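Local coordinates for protein hypoxanthine phosphoribosyltransferase (PDB 4QYI) that probably catalyses transfer of a phosphoribosyl group from PRPP to hypoxanthine or guanine in purine salvage, with magnesium bound at its active site, at residues Leu125-Arg137 with Ala143-Ile155. Sequence-based numbering, arbitrary orientation. Where two conformers were deposited one is given.
Sequences LKFCTLLDKPERR and AEYVGFQIPDEFI
Two neighbouring parallel strands of the central sheet meet here, C128 pairing with Y145 and T129 with V146, then L131 with F148 and D132 with Q149 beyond a corner that both segments turn together. The pairing illustrates how parallel strands can bend without parting. Before the corner T129 N reaches Y145 O (2.9 Å) and G147 N reaches T129 O; at it L130 O accepts from F148 N over 2.8 Å, and D132 N to F148 O resumes the pattern. At the start of the pairing the E144 carboxylate takes the place of a backbone acceptor: OE1 receives F127 N almost straight (3.1 Å, 174°) on its anti side, while the aliphatic part of K126 crosses the same group.

On the C128 face, the Y145 CB lies against C128 SG, and the phenol hydroxyl bonds D32 of helix 15-32. Farther along, L131 CD2 presses on I150 CD1 at a tight 3.3 Å, with F148 CB also beside it and I13 closing over this apolar cluster. On the other face D132 CB lies against V146 CG1 (3.5 Å), and with CG anti to the backbone N (chi1 -164°) the carboxylate turns OD1 to both terminal nitrogens of R137. At the far end K133 NZ bonds E153 O from above the carbonyl plane, and R136 NH1 and D152 OD1 form a salt bridge at 2.6 Å, whose hydrogen bond is bent and weak (127°).

The parallel core, with the side chain of T129 about 7 Å from the magnesium ion held at E101 and D102, is that of the type I phosphoribosyltransferase fold.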
loop_
_atom_site.group_PDB
_atom_site.type_symbol
_atom_site.label_atom_id
_atom_site.label_comp_id
_atom_site.label_asym_id
_atom_site.label_seq_id
_atom_site.Cartn_x
_atom_site.Cartn_y
_atom_site.Cartn_z
ATOM N N LEU A 125 15.302 -11.909 -9.892
ATOM C CA LEU A 125 14.540 -10.676 -9.995
ATOM C C LEU A 125 13.541 -10.804 -11.111
ATOM O O LEU A 125 13.903 -10.910 -12.274
ATOM C CB LEU A 125 15.482 -9.522 -10.310
ATOM C CG LEU A 125 14.854 -8.122 -10.447
ATOM C CD1 LEU A 125 14.359 -7.611 -9.116
ATOM C CD2 LEU A 125 15.894 -7.175 -11.012
ATOM N N LYS A 126 12.267 -10.812 -10.753
ATOM C CA LYS A 126 11.214 -10.955 -11.749
ATOM C C LYS A 126 10.238 -9.814 -11.617
ATOM O O LYS A 126 10.188 -9.164 -10.578
ATOM C CB LYS A 126 10.482 -12.273 -11.534
ATOM C CG LYS A 126 11.381 -13.502 -11.597
ATOM C CD LYS A 126 12.054 -13.681 -12.947
ATOM C CE LYS A 126 12.938 -14.918 -12.978
ATOM N NZ LYS A 126 13.519 -15.101 -14.334
ATOM N N PHE A 127 9.458 -9.594 -12.672
ATOM C CA PHE A 127 8.450 -8.543 -12.696
ATOM C C PHE A 127 7.036 -9.095 -12.796
ATOM O O PHE A 127 6.780 -10.026 -13.561
ATOM C CB PHE A 127 8.749 -7.576 -13.839
ATOM C CG PHE A 127 10.059 -6.909 -13.657
ATOM C CD1 PHE A 127 10.150 -5.785 -12.875
ATOM C CD2 PHE A 127 11.209 -7.481 -14.161
ATOM C CE1 PHE A 127 11.364 -5.199 -12.645
ATOM C CE2 PHE A 127 12.430 -6.897 -13.944
ATOM C CZ PHE A 127 12.509 -5.749 -13.181
ATOM N N CYS A 128 6.151 -8.485 -12.014
ATOM C CA CYS A 128 4.752 -8.844 -11.955
ATOM C C CYS A 128 3.902 -7.599 -12.133
ATOM O O CYS A 128 3.964 -6.693 -11.309
ATOM C CB CYS A 128 4.448 -9.473 -10.592
ATOM S SG CYS A 128 2.699 -9.879 -10.346
ATOM N N THR A 129 3.101 -7.552 -13.194
ATOM C CA THR A 129 2.254 -6.395 -13.418
ATOM C C THR A 129 0.810 -6.816 -13.561
ATOM O O THR A 129 0.505 -7.877 -14.095
ATOM C CB THR A 129 2.684 -5.589 -14.673
ATOM O OG1 THR A 129 1.912 -4.382 -14.786
ATOM C CG2 THR A 129 2.512 -6.413 -15.930
ATOM N N LEU A 130 -0.078 -5.970 -13.066
ATOM C CA LEU A 130 -1.490 -6.236 -13.158
ATOM C C LEU A 130 -1.908 -6.072 -14.601
ATOM O O LEU A 130 -2.615 -6.922 -15.145
ATOM C CB LEU A 130 -2.291 -5.247 -12.311
ATOM C CG LEU A 130 -3.813 -5.442 -12.364
ATOM C CD1 LEU A 130 -4.212 -6.808 -11.841
ATOM C CD2 LEU A 130 -4.510 -4.368 -11.552
ATOM N N LEU A 131 -1.459 -4.970 -15.212
ATOM C CA LEU A 131 -1.820 -4.652 -16.588
ATOM C C LEU A 131 -0.588 -4.489 -17.458
ATOM O O LEU A 131 0.425 -3.959 -17.001
ATOM C CB LEU A 131 -2.615 -3.360 -16.610
ATOM C CG LEU A 131 -3.797 -3.277 -15.632
ATOM C CD1 LEU A 131 -4.364 -1.861 -15.640
ATOM C CD2 LEU A 131 -4.878 -4.299 -15.928
ATOM N N ASP A 132 -0.676 -4.955 -18.706
ATOM C CA ASP A 132 0.431 -4.886 -19.646
ATOM C C ASP A 132 -0.078 -4.334 -20.984
ATOM O O ASP A 132 -1.193 -4.660 -21.432
ATOM C CB ASP A 132 1.060 -6.285 -19.841
ATOM C CG ASP A 132 2.448 -6.239 -20.497
ATOM O OD1 ASP A 132 3.088 -5.171 -20.457
ATOM O OD2 ASP A 132 2.941 -7.293 -20.980
ATOM N N LYS A 133 0.744 -3.495 -21.605
ATOM C CA LYS A 133 0.445 -2.890 -22.901
ATOM C C LYS A 133 1.702 -3.095 -23.723
ATOM O O LYS A 133 2.470 -2.159 -23.903
ATOM C CB LYS A 133 0.131 -1.383 -22.754
ATOM C CG LYS A 133 -1.113 -1.101 -21.881
ATOM C CD LYS A 133 -1.475 0.260 -21.225
ATOM C CE LYS A 133 -2.060 1.429 -22.017
ATOM N NZ LYS A 133 -2.399 2.559 -21.082
ATOM N N PRO A 134 1.936 -4.334 -24.195
ATOM C CA PRO A 134 3.154 -4.655 -24.941
ATOM C C PRO A 134 3.290 -3.915 -26.259
ATOM O O PRO A 134 4.395 -3.858 -26.780
ATOM C CB PRO A 134 3.057 -6.172 -25.186
ATOM C CG PRO A 134 1.946 -6.658 -24.335
ATOM C CD PRO A 134 1.043 -5.493 -24.081
ATOM N N GLU A 135 2.192 -3.361 -26.778
ATOM C CA GLU A 135 2.223 -2.613 -28.036
ATOM C C GLU A 135 2.869 -1.257 -27.814
ATOM O O GLU A 135 3.228 -0.563 -28.758
ATOM C CB GLU A 135 0.814 -2.381 -28.588
ATOM C CG GLU A 135 -0.022 -3.640 -28.739
ATOM C CD GLU A 135 -0.454 -4.248 -27.406
ATOM O OE1 GLU A 135 -0.181 -3.671 -26.331
ATOM O OE2 GLU A 135 -1.086 -5.318 -27.418
ATOM N N ARG A 136 3.012 -0.873 -26.552
ATOM C CA ARG A 136 3.614 0.408 -26.223
ATOM C C ARG A 136 5.093 0.300 -25.856
ATOM O O ARG A 136 5.718 1.311 -25.528
ATOM C CB ARG A 136 2.832 1.057 -25.075
ATOM C CG ARG A 136 1.439 1.570 -25.429
ATOM C CD ARG A 136 1.488 2.979 -26.001
ATOM N NE ARG A 136 2.152 3.901 -25.073
ATOM C CZ ARG A 136 1.598 4.431 -23.982
ATOM N NH1 ARG A 136 0.357 4.131 -23.639
ATOM N NH2 ARG A 136 2.300 5.252 -23.208
ATOM N N ARG A 137 5.667 -0.903 -25.906
ATOM C CA ARG A 137 7.079 -1.086 -25.549
ATOM C C ARG A 137 8.068 -0.279 -26.376
ATOM O O ARG A 137 7.998 -0.237 -27.605
ATOM C CB ARG A 137 7.505 -2.552 -25.673
ATOM C CG ARG A 137 6.955 -3.501 -24.633
ATOM C CD ARG A 137 7.424 -3.132 -23.238
ATOM N NE ARG A 137 7.149 -4.224 -22.311
ATOM C CZ ARG A 137 5.980 -4.442 -21.724
ATOM N NH1 ARG A 137 4.937 -3.648 -21.965
ATOM N NH2 ARG A 137 5.862 -5.472 -20.899
ATOM N N ALA A 143 7.447 -9.155 -18.784
ATOM C CA ALA A 143 7.120 -9.415 -17.392
ATOM C C ALA A 143 6.803 -10.890 -17.266
ATOM O O ALA A 143 6.020 -11.440 -18.068
ATOM C CB ALA A 143 5.928 -8.577 -16.968
ATOM N N GLU A 144 7.362 -11.527 -16.238
ATOM C CA GLU A 144 7.114 -12.935 -16.024
ATOM C C GLU A 144 5.664 -13.185 -15.612
ATOM O O GLU A 144 5.102 -14.237 -15.906
ATOM C CB GLU A 144 8.083 -13.521 -14.990
ATOM C CG GLU A 144 9.519 -13.698 -15.490
ATOM C CD GLU A 144 10.354 -12.419 -15.653
ATOM O OE1 GLU A 144 10.005 -11.306 -15.173
ATOM O OE2 GLU A 144 11.433 -12.547 -16.262
ATOM N N TYR A 145 5.050 -12.231 -14.925
ATOM C CA TYR A 145 3.672 -12.397 -14.456
ATOM C C TYR A 145 2.856 -11.226 -14.950
ATOM O O TYR A 145 3.183 -10.082 -14.654
ATOM C CB TYR A 145 3.637 -12.493 -12.914
ATOM C CG TYR A 145 4.663 -13.470 -12.390
ATOM C CD1 TYR A 145 4.426 -14.830 -12.428
ATOM C CD2 TYR A 145 5.867 -13.045 -11.856
ATOM C CE1 TYR A 145 5.362 -15.737 -11.951
ATOM C CE2 TYR A 145 6.806 -13.948 -11.375
ATOM C CZ TYR A 145 6.543 -15.291 -11.421
ATOM O OH TYR A 145 7.480 -16.175 -10.954
ATOM N N VAL A 146 1.785 -11.520 -15.683
ATOM C CA VAL A 146 0.918 -10.497 -16.244
ATOM C C VAL A 146 -0.548 -10.821 -15.992
ATOM O O VAL A 146 -1.012 -11.902 -16.332
ATOM C CB VAL A 146 1.107 -10.390 -17.771
ATOM C CG1 VAL A 146 0.191 -9.325 -18.341
ATOM C CG2 VAL A 146 2.554 -10.073 -18.105
ATOM N N GLY A 147 -1.278 -9.876 -15.408
ATOM C CA GLY A 147 -2.689 -10.069 -15.150
ATOM C C GLY A 147 -3.558 -9.972 -16.389
ATOM O O GLY A 147 -4.248 -10.922 -16.759
ATOM N N PHE A 148 -3.509 -8.817 -17.043
ATOM C CA PHE A 148 -4.336 -8.561 -18.203
ATOM C C PHE A 148 -3.648 -7.689 -19.229
ATOM O O PHE A 148 -2.911 -6.757 -18.887
ATOM C CB PHE A 148 -5.585 -7.797 -17.778
ATOM C CG PHE A 148 -6.380 -8.462 -16.698
ATOM C CD1 PHE A 148 -6.065 -8.248 -15.364
ATOM C CD2 PHE A 148 -7.484 -9.245 -17.008
ATOM C CE1 PHE A 148 -6.822 -8.823 -14.361
ATOM C CE2 PHE A 148 -8.240 -9.824 -16.009
ATOM C CZ PHE A 148 -7.909 -9.608 -14.686
ATOM N N GLN A 149 -3.924 -7.987 -20.488
ATOM C CA GLN A 149 -3.424 -7.190 -21.582
ATOM C C GLN A 149 -4.552 -6.276 -21.993
ATOM O O GLN A 149 -5.607 -6.737 -22.407
ATOM C CB GLN A 149 -3.000 -8.027 -22.771
ATOM C CG GLN A 149 -1.646 -8.683 -22.647
ATOM C CD GLN A 149 -1.170 -9.120 -24.014
ATOM O OE1 GLN A 149 -1.815 -8.820 -25.028
ATOM N NE2 GLN A 149 -0.041 -9.810 -24.064
ATOM N N ILE A 150 -4.329 -4.982 -21.853
ATOM C CA ILE A 150 -5.316 -3.986 -22.180
ATOM C C ILE A 150 -4.947 -3.096 -23.354
ATOM O O ILE A 150 -3.781 -2.907 -23.647
ATOM C CB ILE A 150 -5.547 -3.158 -20.911
ATOM C CG1 ILE A 150 -6.381 -4.040 -20.011
ATOM C CG2 ILE A 150 -6.226 -1.819 -21.198
ATOM C CD1 ILE A 150 -6.594 -3.471 -18.645
ATOM N N PRO A 151 -5.960 -2.573 -24.060
ATOM C CA PRO A 151 -5.667 -1.682 -25.175
ATOM C C PRO A 151 -5.145 -0.349 -24.652
ATOM O O PRO A 151 -5.455 0.022 -23.518
ATOM C CB PRO A 151 -7.028 -1.527 -25.875
ATOM C CG PRO A 151 -8.046 -1.882 -24.848
ATOM C CD PRO A 151 -7.393 -2.909 -23.975
ATOM N N ASP A 152 -4.348 0.338 -25.470
ATOM C CA ASP A 152 -3.766 1.624 -25.114
ATOM C C ASP A 152 -4.822 2.702 -24.871
ATOM O O ASP A 152 -5.169 3.480 -25.768
ATOM C CB ASP A 152 -2.799 2.086 -26.202
ATOM C CG ASP A 152 -2.001 3.300 -25.782
ATOM O OD1 ASP A 152 -1.970 3.604 -24.574
ATOM O OD2 ASP A 152 -1.380 3.938 -26.646
ATOM N N GLU A 153 -5.333 2.716 -23.645
ATOM C CA GLU A 153 -6.336 3.669 -23.223
ATOM C C GLU A 153 -6.122 4.063 -21.755
ATOM O O GLU A 153 -5.426 3.368 -21.015
ATOM C CB GLU A 153 -7.708 3.026 -23.415
ATOM C CG GLU A 153 -8.897 3.811 -22.895
ATOM C CD GLU A 153 -10.196 3.052 -23.093
ATOM O OE1 GLU A 153 -10.340 1.969 -22.477
ATOM O OE2 GLU A 153 -11.072 3.544 -23.844
ATOM N N PHE A 154 -6.721 5.178 -21.346
ATOM C CA PHE A 154 -6.610 5.671 -19.963
ATOM C C PHE A 154 -7.524 4.873 -19.057
ATOM O O PHE A 154 -8.700 4.703 -19.344
ATOM C CB PHE A 154 -6.965 7.159 -19.859
ATOM C CG PHE A 154 -6.075 8.040 -20.682
ATOM C CD1 PHE A 154 -4.714 8.101 -20.426
ATOM C CD2 PHE A 154 -6.600 8.812 -21.708
ATOM C CE1 PHE A 154 -3.890 8.906 -21.193
ATOM C CE2 PHE A 154 -5.784 9.627 -22.472
ATOM C CZ PHE A 154 -4.426 9.672 -22.216
ATOM N N ILE A 155 -6.989 4.398 -17.943
ATOM C CA ILE A 155 -7.778 3.608 -17.026
ATOM C C ILE A 155 -7.587 4.090 -15.599
ATOM O O ILE A 155 -6.591 4.733 -15.281
ATOM C CB ILE A 155 -7.378 2.116 -17.115
ATOM C CG1 ILE A 155 -5.918 1.884 -16.635
ATOM C CG2 ILE A 155 -7.624 1.602 -18.535
ATOM C CD1 ILE A 155 -4.835 2.581 -17.438
#